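Local structure of protease LasA (Pseudomonas aeruginosa, 3IT5) at residues A[9-14]-A[175-180]; A[139-144]-A[160-165]. The protein cleaves the pentaglycine cross-links of staphylococcal peptidoglycan and degrades elastin, as a secreted zinc metalloendopeptidase of the M23 family. All blocks are in the same frame, centred on the assembly; numbering follows the deposited sequence.

Interaction 1 (A[9-14]-A[175-180]); sequences LPWRQG and LYNPGL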
loop_
_atom_site.group_PDB
_atom_site.type_symbol
_atom_site.label_atom_id
_atom_site.label_comp_id
_atom_site.label_asym_id
_atom_site.label_seq_id
_atom_site.Cartn_x
_atom_site.Cartn_y
_atom_site.Cartn_z
ATOM N N LEU A 9 3.128 6.322 -3.510
ATOM C CA LEU A 9 1.939 5.597 -3.051
ATOM C C LEU A 9 1.484 4.571 -4.103
ATOM O O LEU A 9 1.630 4.817 -5.306
ATOM C CB LEU A 9 0.808 6.584 -2.727
ATOM C CG LEU A 9 1.093 7.607 -1.621
ATOM C CD1 LEU A 9 0.178 8.834 -1.753
ATOM C CD2 LEU A 9 0.980 6.975 -0.226
ATOM N N PRO A 10 0.929 3.421 -3.654
ATOM C CA PRO A 10 0.597 2.307 -4.558
ATOM C C PRO A 10 -0.698 2.469 -5.373
ATOM O O PRO A 10 -1.467 1.510 -5.522
ATOM C CB PRO A 10 0.506 1.107 -3.604
ATOM C CG PRO A 10 0.045 1.698 -2.323
ATOM C CD PRO A 10 0.669 3.072 -2.243
ATOM N N TRP A 11 -0.939 3.678 -5.877
ATOM C CA TRP A 11 -1.959 3.903 -6.901
ATOM C C TRP A 11 -1.449 4.884 -7.951
ATOM O O TRP A 11 -0.404 5.508 -7.762
ATOM C CB TRP A 11 -3.292 4.364 -6.305
ATOM C CG TRP A 11 -3.232 5.563 -5.399
ATOM C CD1 TRP A 11 -3.305 6.878 -5.765
ATOM C CD2 TRP A 11 -3.131 5.551 -3.967
ATOM N NE1 TRP A 11 -3.244 7.687 -4.651
ATOM C CE2 TRP A 11 -3.137 6.896 -3.535
ATOM C CE3 TRP A 11 -3.032 4.531 -3.008
ATOM C CZ2 TRP A 11 -3.052 7.250 -2.186
ATOM C CZ3 TRP A 11 -2.939 4.886 -1.664
ATOM C CH2 TRP A 11 -2.952 6.234 -1.267
ATOM N N ARG A 12 -2.178 4.997 -9.059
ATOM C CA ARG A 12 -1.760 5.833 -10.182
ATOM C C ARG A 12 -1.432 7.266 -9.776
ATOM O O ARG A 12 -2.153 7.889 -8.998
ATOM C CB ARG A 12 -2.834 5.861 -11.264
ATOM C CG ARG A 12 -2.963 4.593 -12.090
ATOM C CD ARG A 12 -4.298 4.614 -12.811
ATOM N NE ARG A 12 -4.328 3.716 -13.963
ATOM C CZ ARG A 12 -5.310 3.680 -14.862
ATOM N NH1 ARG A 12 -6.352 4.498 -14.754
ATOM N NH2 ARG A 12 -5.242 2.825 -15.877
ATOM N N GLN A 13 -0.332 7.775 -10.323
ATOM C CA GLN A 13 0.062 9.165 -10.143
ATOM C C GLN A 13 -1.046 10.095 -10.647
ATOM O O GLN A 13 -1.655 9.837 -11.690
ATOM C CB GLN A 13 1.353 9.420 -10.910
ATOM C CG GLN A 13 2.230 10.484 -10.305
ATOM C CD GLN A 13 3.455 10.757 -11.141
ATOM O OE1 GLN A 13 4.493 10.119 -10.969
ATOM N NE2 GLN A 13 3.336 11.696 -12.074
ATOM N N GLY A 14 -1.313 11.165 -9.902
ATOM C CA GLY A 14 -2.342 12.138 -10.283
ATOM C C GLY A 14 -3.717 11.843 -9.704
ATOM O O GLY A 14 -4.662 12.621 -9.891
ATOM N N LEU A 175 -5.921 11.145 -0.528
ATOM C CA LEU A 175 -4.482 11.384 -0.464
ATOM C C LEU A 175 -3.900 11.438 -1.874
ATOM O O LEU A 175 -3.725 10.401 -2.520
ATOM C CB LEU A 175 -3.794 10.290 0.367
ATOM C CG LEU A 175 -2.332 10.474 0.783
ATOM C CD1 LEU A 175 -2.177 11.715 1.657
ATOM C CD2 LEU A 175 -1.828 9.233 1.518
ATOM N N TYR A 176 -3.612 12.650 -2.347
ATOM C CA TYR A 176 -3.061 12.850 -3.693
ATOM C C TYR A 176 -1.675 12.234 -3.840
ATOM O O TYR A 176 -0.818 12.407 -2.978
ATOM C CB TYR A 176 -3.017 14.340 -4.071
ATOM C CG TYR A 176 -2.549 14.579 -5.496
ATOM C CD1 TYR A 176 -1.223 14.932 -5.768
ATOM C CD2 TYR A 176 -3.422 14.425 -6.572
ATOM C CE1 TYR A 176 -0.780 15.140 -7.075
ATOM C CE2 TYR A 176 -2.994 14.633 -7.882
ATOM C CZ TYR A 176 -1.670 14.989 -8.124
ATOM O OH TYR A 176 -1.238 15.196 -9.416
ATOM N N ASN A 177 -1.475 11.518 -4.945
ATOM C CA ASN A 177 -0.194 10.894 -5.262
ATOM C C ASN A 177 0.543 11.669 -6.356
ATOM O O ASN A 177 0.200 11.557 -7.533
ATOM C CB ASN A 177 -0.402 9.433 -5.687
ATOM C CG ASN A 177 0.907 8.714 -5.992
ATOM O OD1 ASN A 177 1.990 9.177 -5.628
ATOM N ND2 ASN A 177 0.810 7.569 -6.653
ATOM N N PRO A 178 1.562 12.464 -5.970
ATOM C CA PRO A 178 2.303 13.245 -6.964
ATOM C C PRO A 178 3.394 12.442 -7.686
ATOM O O PRO A 178 3.877 12.870 -8.736
ATOM C CB PRO A 178 2.903 14.384 -6.135
ATOM C CG PRO A 178 3.034 13.835 -4.761
ATOM C CD PRO A 178 2.035 12.719 -4.595
ATOM N N GLY A 179 3.752 11.284 -7.135
ATOM C CA GLY A 179 4.789 10.425 -7.706
ATOM C C GLY A 179 5.953 10.240 -6.754
ATOM O O GLY A 179 5.804 10.415 -5.540
ATOM N N LEU A 180 7.112 9.885 -7.301
ATOM C CA LEU A 180 8.330 9.768 -6.504
ATOM C C LEU A 180 8.837 11.143 -6.106
ATOM O O LEU A 180 8.798 12.077 -6.904
ATOM C CB LEU A 180 9.431 9.030 -7.274
ATOM C CG LEU A 180 9.241 7.556 -7.631
ATOM C CD1 LEU A 180 10.324 7.116 -8.606
ATOM C CD2 LEU A 180 9.249 6.681 -6.386
HETATM O O HOH W 1 3.402 9.218 -3.584
HETATM O O HOH W 2 7.381 10.099 -9.997
#
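An Asx turn at Asn177, after the short strand 175-176, meets the N-terminal loop 9-14 that leads into strand 16-19. Inside the turn, Asn177 OD1 accepts from Gly179 N at 3.1 Å, with the donor above the carbonyl plane. Asn177 CG lies opposite its own backbone N (chi1 -178°), which sends the amide into the loop. There ND2 gives a weak, bent bond to Trp11 O (2.6 Å, 124° at the hydrogen) and also bonds Gln8 OE1. A water joins OD1 to Leu9 N. At the main chain, Gly14 N donates almost straight to Asn177 O (2.8 Å, 178°). The Trp11 indole stands nearly upright to the Asn177 side-chain amide, and Leu175 O lies at its edge, 3.2 Å from CZ2. Leu9 CB sits over one face of this indole, toward its rim, while Leu9 CD1 meets Leu175 CD2 at 3.9 Å. Gly14 and Gly179 both have positive phi, which suits glycine, and the absence of a CB at Gly179 leaves room for Gln13 OE1, 3.3 Å from its CA. Neutral groups alone thus join the two chain ends: the straight main-chain bond does the tying, asparagine's carbonyl shapes the turn, and its NH2 makes a weak addition.

Interaction 2 (A[139-144]-A[160-165]); sequences FGPYRI and FYNQSA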
loop_
_atom_site.group_PDB
_atom_site.type_symbol
_atom_site.label_atom_id
_atom_site.label_comp_id
_atom_site.label_asym_id
_atom_site.label_seq_id
_atom_site.Cartn_x
_atom_site.Cartn_y
_atom_site.Cartn_z
ATOM N N PHE A 139 6.574 8.022 1.226
ATOM C CA PHE A 139 5.877 7.632 0.014
ATOM C C PHE A 139 5.550 8.931 -0.693
ATOM O O PHE A 139 4.635 9.653 -0.285
ATOM C CB PHE A 139 4.607 6.851 0.351
ATOM C CG PHE A 139 4.874 5.532 1.016
ATOM C CD1 PHE A 139 4.830 5.419 2.402
ATOM C CD2 PHE A 139 5.189 4.408 0.258
ATOM C CE1 PHE A 139 5.087 4.201 3.027
ATOM C CE2 PHE A 139 5.449 3.184 0.870
ATOM C CZ PHE A 139 5.398 3.082 2.263
ATOM N N GLY A 140 6.332 9.242 -1.725
ATOM C CA GLY A 140 6.337 10.585 -2.303
ATOM C C GLY A 140 6.852 11.566 -1.261
ATOM O O GLY A 140 7.812 11.256 -0.548
ATOM N N PRO A 141 6.206 12.744 -1.145
ATOM C CA PRO A 141 6.599 13.733 -0.140
ATOM C C PRO A 141 6.186 13.342 1.286
ATOM O O PRO A 141 6.713 13.906 2.250
ATOM C CB PRO A 141 5.848 14.995 -0.584
ATOM C CG PRO A 141 4.625 14.471 -1.274
ATOM C CD PRO A 141 5.080 13.216 -1.975
ATOM N N TYR A 142 5.257 12.390 1.409
ATOM C CA TYR A 142 4.678 12.014 2.705
ATOM C C TYR A 142 5.592 11.136 3.553
ATOM O O TYR A 142 6.098 10.107 3.084
ATOM C CB TYR A 142 3.338 11.288 2.528
ATOM C CG TYR A 142 2.323 12.012 1.674
ATOM C CD1 TYR A 142 1.719 13.189 2.116
ATOM C CD2 TYR A 142 1.953 11.507 0.431
ATOM C CE1 TYR A 142 0.782 13.856 1.325
ATOM C CE2 TYR A 142 1.021 12.164 -0.364
ATOM C CZ TYR A 142 0.441 13.336 0.090
ATOM O OH TYR A 142 -0.487 13.984 -0.687
ATOM N N ARG A 143 5.793 11.553 4.801
ATOM C CA ARG A 143 6.404 10.716 5.823
ATOM C C ARG A 143 5.292 10.214 6.732
ATOM O O ARG A 143 4.493 11.001 7.244
ATOM C CB ARG A 143 7.436 11.502 6.639
ATOM C CG ARG A 143 8.064 10.706 7.783
ATOM C CD ARG A 143 8.916 11.586 8.687
ATOM N NE ARG A 143 10.190 11.936 8.064
ATOM C CZ ARG A 143 11.204 12.534 8.689
ATOM N NH1 ARG A 143 11.112 12.859 9.975
ATOM N NH2 ARG A 143 12.320 12.802 8.023
ATOM N N ILE A 144 5.239 8.902 6.925
ATOM C CA ILE A 144 4.185 8.293 7.732
ATOM C C ILE A 144 4.592 8.163 9.205
ATOM O O ILE A 144 5.723 7.776 9.527
ATOM C CB ILE A 144 3.703 6.942 7.118
ATOM C CG1 ILE A 144 2.593 6.298 7.959
ATOM C CG2 ILE A 144 4.864 5.980 6.914
ATOM C CD1 ILE A 144 1.801 5.227 7.210
ATOM N N PHE A 160 -0.070 11.141 7.526
ATOM C CA PHE A 160 0.884 11.287 6.439
ATOM C C PHE A 160 1.323 12.750 6.435
ATOM O O PHE A 160 0.512 13.639 6.171
ATOM C CB PHE A 160 0.226 10.929 5.101
ATOM C CG PHE A 160 -0.117 9.467 4.955
ATOM C CD1 PHE A 160 0.686 8.626 4.189
ATOM C CD2 PHE A 160 -1.246 8.932 5.574
ATOM C CE1 PHE A 160 0.376 7.273 4.049
ATOM C CE2 PHE A 160 -1.565 7.580 5.441
ATOM C CZ PHE A 160 -0.758 6.751 4.679
ATOM N N TYR A 161 2.591 13.008 6.756
ATOM C CA TYR A 161 3.083 14.386 6.770
ATOM C C TYR A 161 3.810 14.737 5.479
ATOM O O TYR A 161 4.872 14.174 5.177
ATOM C CB TYR A 161 3.968 14.667 7.995
ATOM C CG TYR A 161 4.545 16.073 8.018
ATOM C CD1 TYR A 161 3.748 17.170 8.350
ATOM C CD2 TYR A 161 5.884 16.306 7.695
ATOM C CE1 TYR A 161 4.267 18.461 8.367
ATOM C CE2 TYR A 161 6.414 17.597 7.707
ATOM C CZ TYR A 161 5.598 18.667 8.047
ATOM O OH TYR A 161 6.105 19.946 8.066
ATOM N N ASN A 162 3.226 15.669 4.725
ATOM C CA ASN A 162 3.832 16.173 3.499
ATOM C C ASN A 162 5.024 17.077 3.820
ATOM O O ASN A 162 4.858 18.183 4.346
ATOM C CB ASN A 162 2.792 16.916 2.644
ATOM C CG ASN A 162 3.320 17.299 1.265
ATOM O OD1 ASN A 162 4.487 17.657 1.101
ATOM N ND2 ASN A 162 2.451 17.233 0.269
ATOM N N GLN A 163 6.219 16.601 3.480
ATOM C CA GLN A 163 7.473 17.281 3.821
ATOM C C GLN A 163 7.817 18.434 2.871
ATOM O O GLN A 163 8.806 19.143 3.076
ATOM C CB GLN A 163 8.623 16.263 3.868
ATOM C CG GLN A 163 8.405 15.138 4.883
ATOM C CD GLN A 163 9.292 13.938 4.639
ATOM O OE1 GLN A 163 10.147 13.618 5.457
ATOM N NE2 GLN A 163 9.090 13.261 3.507
ATOM N N SER A 164 6.993 18.616 1.845
ATOM C CA SER A 164 7.206 19.657 0.844
ATOM C C SER A 164 6.227 20.822 0.997
ATOM O O SER A 164 6.464 21.903 0.458
ATOM C CB SER A 164 7.114 19.063 -0.567
ATOM O OG SER A 164 7.053 20.085 -1.551
ATOM N N ALA A 165 5.138 20.587 1.732
ATOM C CA ALA A 165 4.057 21.561 1.897
ATOM C C ALA A 165 3.764 21.876 3.365
ATOM O O ALA A 165 3.081 22.856 3.677
ATOM C CB ALA A 165 2.791 21.058 1.208
HETATM O O HOH W 3 0.011 16.670 -0.523
#
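Pro141 O is gripped twice by Gln163, by side-chain NE2 at 2.8 Å and by backbone N at 3.0 Å, from opposite faces of its carbonyl plane. The acceptor lies close to the plane of the Gln163 amide, so an N-H is well aimed at it, and Ser138 OG is a second partner of NE2. With CG anti to the carbonyl carbon (chi1 -59°), the glutamine folds back over the strand end. Its OE1 comes within 3.1 Å of Arg143 NE, the guanidinium turned 67° from the amide.

Beyond this, strands 142-144 and 160-162 run antiparallel, in the middle pair of the four-stranded sheet 138-139, 142-145, 159-162, 168-169. Arg143 and Tyr161 form a hydrogen-bonded pair, with Arg143 N to Tyr161 O and Tyr161 N to Arg143 O both 2.8 Å. Tyr142, Ile144, Phe160 and Asn162 share the other face. Tyr142 CD1 packs on Phe160 CB, Ile144 lies alongside with CD1 3.9 Å from Phe160 CZ, and Phe160 meets Phe35 of strand 34-38, in the larger sheet, edge-to-face. Pro141 CG sits over the centre of one face of the Tyr142 ring.

Asn162 OD1 makes an Asx turn, accepting from Ser164 N in the carbonyl plane (2.8 Å), while a water links its ND2 to Tyr142 OH, which also hydrogen-bonds Tyr176 O. Gly140 and Pro141 occupy the corners of a type II' turn, where positive phi suits glycine and the ring the next place. Carbon surfaces thus pack along the paired strands, while the amides of Asn162 and Gln163 serve backbone groups where strand 160-162 ends.

How the interactions relate
Interactions 1 and 2 lie with centres about 11 Å apart and touch directly. Along the chain, 139-144 and 160-165 both fall between 9-14 and 175-180, so interaction 1 joins distant chain ends while interaction 2 is local to the four-stranded sheet 138-169. Strand 175-176 instead pairs with 16-19 in the larger sheet, whose strands 34-38 and 121-127 carry the zinc ligands Asp36 and His122. The seam between the two contacts combines a probable hydrogen bond from Tyr142 OH to Tyr176 O with packing of Leu175 on Tyr142, Pro178 on Pro141 and Leu9 on Phe139. It sets the small sheet against strand 175-176 of the zinc-bearing sheet and against the N-terminal loop, on one flank of the metal site.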